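Local structure of uncharacterized protein DUF1470 (Jannaschia sp. CCS1, 3H0N) at residues R13-L18 and A127-G132; S26-P31 and S170-N175. The protein is of unknown function but combines an ABATE domain with a treble-clef zinc finger and is possibly a transcription regulator. All coordinates share one frame; numbering follows the deposited sequence.

Contact 1. Residues R13-L18 and A127-G132; sequences RVSLDL and AICAEG
Helices 10-22 and 121-138 come close where the CA atoms of Ser15 and Cys129 lie 5.5 Å apart, a short separation for two helices, made possible by small residues on both sides. Cys129 points from its helix toward 13-18 and enters between Val14 and Ser15, two neighbours whose side chains both point back toward it.

Ser15 meets Cys129 along its side chain: OG approaches CB of Cys129 at 3.2 Å, a tight van der Waals approach, and lies 3.6 Å from SG. At roughly a right angle to this approach, CG1 of Val14 packs against SG of Cys129 at 3.8 Å, an apolar contact in which the polarisable thiol behaves much like a methyl group. Val14 carries CG1 anti to its backbone N (chi1 168°), which swings this branch out to the sulfur. In Ser15 the hydroxyl lies beside the backbone N (chi1 -71°), from which it hydrogen-bonds to the carbonyl O of Gly11, one turn earlier in its own helix. The polar atom is thus satisfied within helix 10-22 although it faces a neighbouring helix. Leu70 of helix 58-78 touches both Ser15 and Cys129, while Leu44 of helix 38-44 touches Val14.

Serine and cysteine suit this place because each is short enough for the backbones to draw together, and one methyl of the valine meets the sulfur. With every touching residue buried, close fit rather than polar pairing joins the first helix to helix 121-138 in the core of the N-terminal region.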
loop_
_atom_site.group_PDB
_atom_site.type_symbol
_atom_site.label_atom_id
_atom_site.label_comp_id
_atom_site.label_asym_id
_atom_site.label_seq_id
_atom_site.Cartn_x
_atom_site.Cartn_y
_atom_site.Cartn_z
ATOM N N ARG A 13 -7.089 -10.747 -3.463
ATOM C CA ARG A 13 -7.320 -12.160 -3.714
ATOM C C ARG A 13 -8.448 -12.709 -2.857
ATOM O O ARG A 13 -9.339 -13.403 -3.360
ATOM C CB ARG A 13 -6.042 -12.940 -3.409
ATOM C CG ARG A 13 -6.152 -14.438 -3.559
ATOM C CD ARG A 13 -4.849 -15.162 -3.287
ATOM N NE ARG A 13 -4.287 -15.017 -1.949
ATOM C CZ ARG A 13 -3.290 -14.171 -1.573
ATOM N NH1 ARG A 13 -2.744 -13.268 -2.376
ATOM N NH2 ARG A 13 -2.865 -14.246 -0.321
ATOM N N VAL A 14 -8.428 -12.404 -1.572
ATOM C CA VAL A 14 -9.450 -12.902 -0.674
ATOM C C VAL A 14 -10.800 -12.278 -1.050
ATOM O O VAL A 14 -11.829 -12.945 -1.006
ATOM C CB VAL A 14 -9.071 -12.638 0.784
ATOM C CG1 VAL A 14 -10.236 -12.889 1.746
ATOM C CG2 VAL A 14 -7.889 -13.516 1.209
ATOM N N SER A 15 -10.813 -11.007 -1.448
ATOM C CA SER A 15 -12.076 -10.353 -1.848
ATOM C C SER A 15 -12.725 -11.111 -3.015
ATOM O O SER A 15 -13.909 -11.439 -2.972
ATOM C CB SER A 15 -11.832 -8.916 -2.325
ATOM O OG SER A 15 -11.485 -8.049 -1.261
ATOM N N LEU A 16 -11.929 -11.401 -4.031
ATOM C CA LEU A 16 -12.433 -12.127 -5.219
ATOM C C LEU A 16 -12.921 -13.498 -4.841
ATOM O O LEU A 16 -14.019 -13.918 -5.243
ATOM C CB LEU A 16 -11.350 -12.240 -6.295
ATOM C CG LEU A 16 -10.868 -10.900 -6.868
ATOM C CD1 LEU A 16 -9.521 -11.102 -7.606
ATOM C CD2 LEU A 16 -11.888 -10.254 -7.816
ATOM N N ASP A 17 -12.110 -14.221 -4.089
ATOM C CA ASP A 17 -12.443 -15.588 -3.696
ATOM C C ASP A 17 -13.710 -15.645 -2.802
ATOM O O ASP A 17 -14.546 -16.530 -2.989
ATOM C CB ASP A 17 -11.283 -16.243 -2.948
ATOM C CG ASP A 17 -10.123 -16.620 -3.851
ATOM O OD1 ASP A 17 -10.273 -16.555 -5.083
ATOM O OD2 ASP A 17 -9.086 -17.017 -3.266
ATOM N N LEU A 18 -13.822 -14.691 -1.890
ATOM C CA LEU A 18 -14.955 -14.656 -0.954
ATOM C C LEU A 18 -16.230 -14.352 -1.730
ATOM O O LEU A 18 -17.259 -15.018 -1.547
ATOM C CB LEU A 18 -14.695 -13.619 0.152
ATOM C CG LEU A 18 -15.914 -13.358 1.039
ATOM C CD1 LEU A 18 -16.421 -14.610 1.766
ATOM C CD2 LEU A 18 -15.523 -12.243 2.002
ATOM N N ALA A 127 -11.203 -4.911 6.825
ATOM C CA ALA A 127 -10.196 -3.898 6.546
ATOM C C ALA A 127 -9.208 -4.327 5.494
ATOM O O ALA A 127 -8.818 -3.515 4.630
ATOM C CB ALA A 127 -9.448 -3.536 7.869
ATOM N N ILE A 128 -8.757 -5.576 5.561
ATOM C CA ILE A 128 -7.785 -6.087 4.601
ATOM C C ILE A 128 -8.377 -6.062 3.200
ATOM O O ILE A 128 -7.740 -5.616 2.224
ATOM C CB ILE A 128 -7.354 -7.506 4.966
ATOM C CG1 ILE A 128 -6.495 -7.484 6.260
ATOM C CG2 ILE A 128 -6.495 -8.150 3.862
ATOM C CD1 ILE A 128 -6.240 -8.872 6.854
ATOM N N CYS A 129 -9.584 -6.570 3.095
ATOM C CA CYS A 129 -10.244 -6.643 1.787
ATOM C C CYS A 129 -10.537 -5.265 1.237
ATOM O O CYS A 129 -10.285 -4.995 0.057
ATOM C CB CYS A 129 -11.522 -7.469 1.869
ATOM S SG CYS A 129 -11.220 -9.249 2.096
ATOM N N ALA A 130 -11.034 -4.378 2.093
ATOM C CA ALA A 130 -11.358 -3.025 1.644
ATOM C C ALA A 130 -10.136 -2.275 1.151
ATOM O O ALA A 130 -10.158 -1.619 0.132
ATOM C CB ALA A 130 -12.096 -2.179 2.746
ATOM N N GLU A 131 -9.047 -2.356 1.928
ATOM C CA GLU A 131 -7.797 -1.690 1.500
ATOM C C GLU A 131 -7.296 -2.284 0.175
ATOM O O GLU A 131 -6.799 -1.588 -0.700
ATOM C CB GLU A 131 -6.699 -1.715 2.570
ATOM C CG GLU A 131 -5.430 -0.921 2.187
ATOM C CD GLU A 131 -4.460 -1.638 1.245
ATOM O OE1 GLU A 131 -4.468 -2.895 1.177
ATOM O OE2 GLU A 131 -3.662 -0.918 0.572
ATOM N N GLY A 132 -7.427 -3.598 0.028
ATOM C CA GLY A 132 -6.916 -4.252 -1.192
ATOM C C GLY A 132 -7.647 -3.769 -2.433
ATOM O O GLY A 132 -7.044 -3.449 -3.477
#

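Contact 2. Residues S26-P31 and S170-N175; sequences SRRGTP and SLACQN. With ZN (zinc ion), chain B.
The zinc site of the CGNR finger, a treble clef, is the setting of this contact: the start of helix 171-180 supplies the zinc ligand Cys173, and the turn of the hairpin formed by strands 25-27 and 30-32 packs beside it. Cys173 SG binds the zinc ion at 2.3 Å, and Cys148, Cys153 and Cys169 complete the site.

Arg28 at the hairpin tip makes every touch from its side. Its CA lies 3.8 Å from SG of Cys173, and its CG is as close to the same sulfur. CG lies beside the backbone N (chi1 -62°), which sets it against the sulfur; from there the chain runs extended to NE, along the first turn of the helix. CB of Ala172 lies under one face of the guanidinium, toward its rim, 3.7 Å from NH1 of Arg28. Over the centre of the opposite face sits NH2 of Arg27, and a glycerol, probably from the crystallisation liquor, binds NE of Arg27 and NH2 of Arg28.

Ser170 is the N-cap: its OG accepts from N of Cys173 at 3.1 Å, with a nearly straight N-H...O angle of 165°, fixing the first turn that presents the ligand. In the type I' turn Arg28 adopts left-handed backbone angles, and Gly29 takes a conformation that calls for glycine.

Alanine suits the helix surface because its methyl lets the flat guanidinium lie close. Backbone bonds of Ser26 with Asp154 and Gly29 with Arg152, and one from Arg155 NE to Ser26 O, also tie hairpin to finger; Arg28 adds its packing to them. Its aliphatic base covers the zinc-bound sulfur while the charged head is carried on to Ala172, Arg27 and the glycerol, so any electrostatic effect on the sulfur is probably indirect.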
loop_
_atom_site.group_PDB
_atom_site.type_symbol
_atom_site.label_atom_id
_atom_site.label_comp_id
_atom_site.label_asym_id
_atom_site.label_seq_id
_atom_site.Cartn_x
_atom_site.Cartn_y
_atom_site.Cartn_z
ATOM N N SER A 26 -24.513 -17.597 -10.769
ATOM C CA SER A 26 -24.130 -18.812 -11.497
ATOM C C SER A 26 -22.607 -18.906 -11.508
ATOM O O SER A 26 -21.901 -17.894 -11.425
ATOM C CB SER A 26 -24.714 -18.839 -12.918
ATOM O OG SER A 26 -24.275 -17.768 -13.711
ATOM N N ARG A 27 -22.126 -20.138 -11.648
ATOM C CA ARG A 27 -20.705 -20.438 -11.620
ATOM C C ARG A 27 -20.385 -21.518 -12.636
ATOM O O ARG A 27 -20.928 -22.611 -12.586
ATOM C CB ARG A 27 -20.300 -20.872 -10.221
ATOM C CG ARG A 27 -18.848 -21.335 -10.141
ATOM C CD ARG A 27 -18.506 -21.776 -8.731
ATOM N NE ARG A 27 -17.129 -22.282 -8.593
ATOM C CZ ARG A 27 -16.723 -23.499 -8.922
ATOM N NH1 ARG A 27 -17.542 -24.410 -9.441
ATOM N NH2 ARG A 27 -15.444 -23.813 -8.711
ATOM N N ARG A 28 -19.577 -21.181 -13.636
ATOM C CA ARG A 28 -19.087 -22.181 -14.586
ATOM C C ARG A 28 -20.202 -22.947 -15.268
ATOM O O ARG A 28 -20.065 -24.131 -15.530
ATOM C CB ARG A 28 -18.091 -23.099 -13.868
ATOM C CG ARG A 28 -16.857 -22.336 -13.348
ATOM C CD ARG A 28 -15.885 -23.259 -12.668
ATOM N NE ARG A 28 -14.780 -22.522 -12.098
ATOM C CZ ARG A 28 -13.679 -23.085 -11.603
ATOM N NH1 ARG A 28 -13.530 -24.412 -11.653
ATOM N NH2 ARG A 28 -12.730 -22.317 -11.091
ATOM N N GLY A 29 -21.286 -22.253 -15.590
ATOM C CA GLY A 29 -22.385 -22.789 -16.374
ATOM C C GLY A 29 -23.568 -23.330 -15.595
ATOM O O GLY A 29 -24.556 -23.745 -16.203
ATOM N N THR A 30 -23.475 -23.301 -14.273
ATOM C CA THR A 30 -24.453 -23.894 -13.353
ATOM C C THR A 30 -24.947 -22.847 -12.342
ATOM O O THR A 30 -24.154 -22.078 -11.820
ATOM C CB THR A 30 -23.740 -25.074 -12.558
ATOM O OG1 THR A 30 -23.228 -26.004 -13.525
ATOM C CG2 THR A 30 -24.738 -25.806 -11.596
ATOM N N PRO A 31 -26.256 -22.807 -12.052
ATOM C CA PRO A 31 -26.724 -21.964 -10.946
ATOM C C PRO A 31 -25.963 -22.225 -9.669
ATOM O O PRO A 31 -25.663 -23.384 -9.337
ATOM C CB PRO A 31 -28.215 -22.286 -10.824
ATOM C CG PRO A 31 -28.574 -22.927 -12.072
ATOM C CD PRO A 31 -27.365 -23.547 -12.691
ATOM N N SER A 170 -11.912 -17.879 -15.332
ATOM C CA SER A 170 -11.194 -19.092 -15.022
ATOM C C SER A 170 -10.810 -19.838 -16.246
ATOM O O SER A 170 -11.404 -19.686 -17.305
ATOM C CB SER A 170 -12.040 -20.016 -14.182
ATOM O OG SER A 170 -13.206 -20.422 -14.824
ATOM N N LEU A 171 -9.824 -20.708 -16.076
ATOM C CA LEU A 171 -9.477 -21.627 -17.143
ATOM C C LEU A 171 -10.661 -22.533 -17.463
ATOM O O LEU A 171 -10.916 -22.883 -18.610
ATOM C CB LEU A 171 -8.220 -22.414 -16.744
ATOM C CG LEU A 171 -7.717 -23.427 -17.743
ATOM C CD1 LEU A 171 -7.418 -22.807 -19.079
ATOM C CD2 LEU A 171 -6.464 -24.140 -17.132
ATOM N N ALA A 172 -11.468 -22.871 -16.456
ATOM C CA ALA A 172 -12.617 -23.696 -16.649
ATOM C C ALA A 172 -13.569 -23.082 -17.677
ATOM O O ALA A 172 -13.977 -23.705 -18.645
ATOM C CB ALA A 172 -13.322 -23.957 -15.291
ATOM N N CYS A 173 -13.905 -21.801 -17.500
ATOM C CA CYS A 173 -14.794 -21.133 -18.426
ATOM C C CYS A 173 -14.132 -20.882 -19.770
ATOM O O CYS A 173 -14.766 -21.012 -20.802
ATOM C CB CYS A 173 -15.328 -19.832 -17.804
ATOM S SG CYS A 173 -16.490 -20.108 -16.421
ATOM N N GLN A 174 -12.861 -20.532 -19.768
ATOM C CA GLN A 174 -12.093 -20.436 -21.009
ATOM C C GLN A 174 -12.213 -21.745 -21.816
ATOM O O GLN A 174 -12.398 -21.722 -23.031
ATOM C CB GLN A 174 -10.624 -20.064 -20.689
ATOM C CG GLN A 174 -9.826 -19.583 -21.855
ATOM C CD GLN A 174 -10.024 -18.081 -22.119
ATOM O OE1 GLN A 174 -9.925 -17.225 -21.208
ATOM N NE2 GLN A 174 -10.200 -17.746 -23.387
ATOM N N ASN A 175 -12.027 -22.874 -21.149
ATOM C CA ASN A 175 -12.073 -24.216 -21.800
ATOM C C ASN A 175 -13.460 -24.579 -22.278
ATOM O O ASN A 175 -13.611 -25.158 -23.358
ATOM C CB ASN A 175 -11.616 -25.299 -20.814
ATOM C CG ASN A 175 -10.144 -25.369 -20.658
ATOM O OD1 ASN A 175 -9.399 -24.848 -21.485
ATOM N ND2 ASN A 175 -9.698 -26.065 -19.617
HETATM ZN ZN ZN B . -16.777 -18.057 -15.425
#

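Overall arrangement
The two contacts alternate along the chain: 13-18, then 26-31, then 127-132, and finally 170-175. Their first segments belong to consecutive elements, since helix 10-22 leads directly into strand 25-27. The centre of contact 1 is about 4 Å from the centre of the chain, and this contact joins two helices of the putative stress-induced transcription regulator region. The centre of contact 2 is about 17 Å from the centre of the chain, and here the hairpin of this region meets the zinc finger. The centres of contact 1 and contact 2 are about 22 Å apart. The nearest atoms of contact 1 and contact 2 are about 8 Å apart, without touching. One N-terminal run of chain therefore takes part both in the helical core and in the contact with the zinc finger.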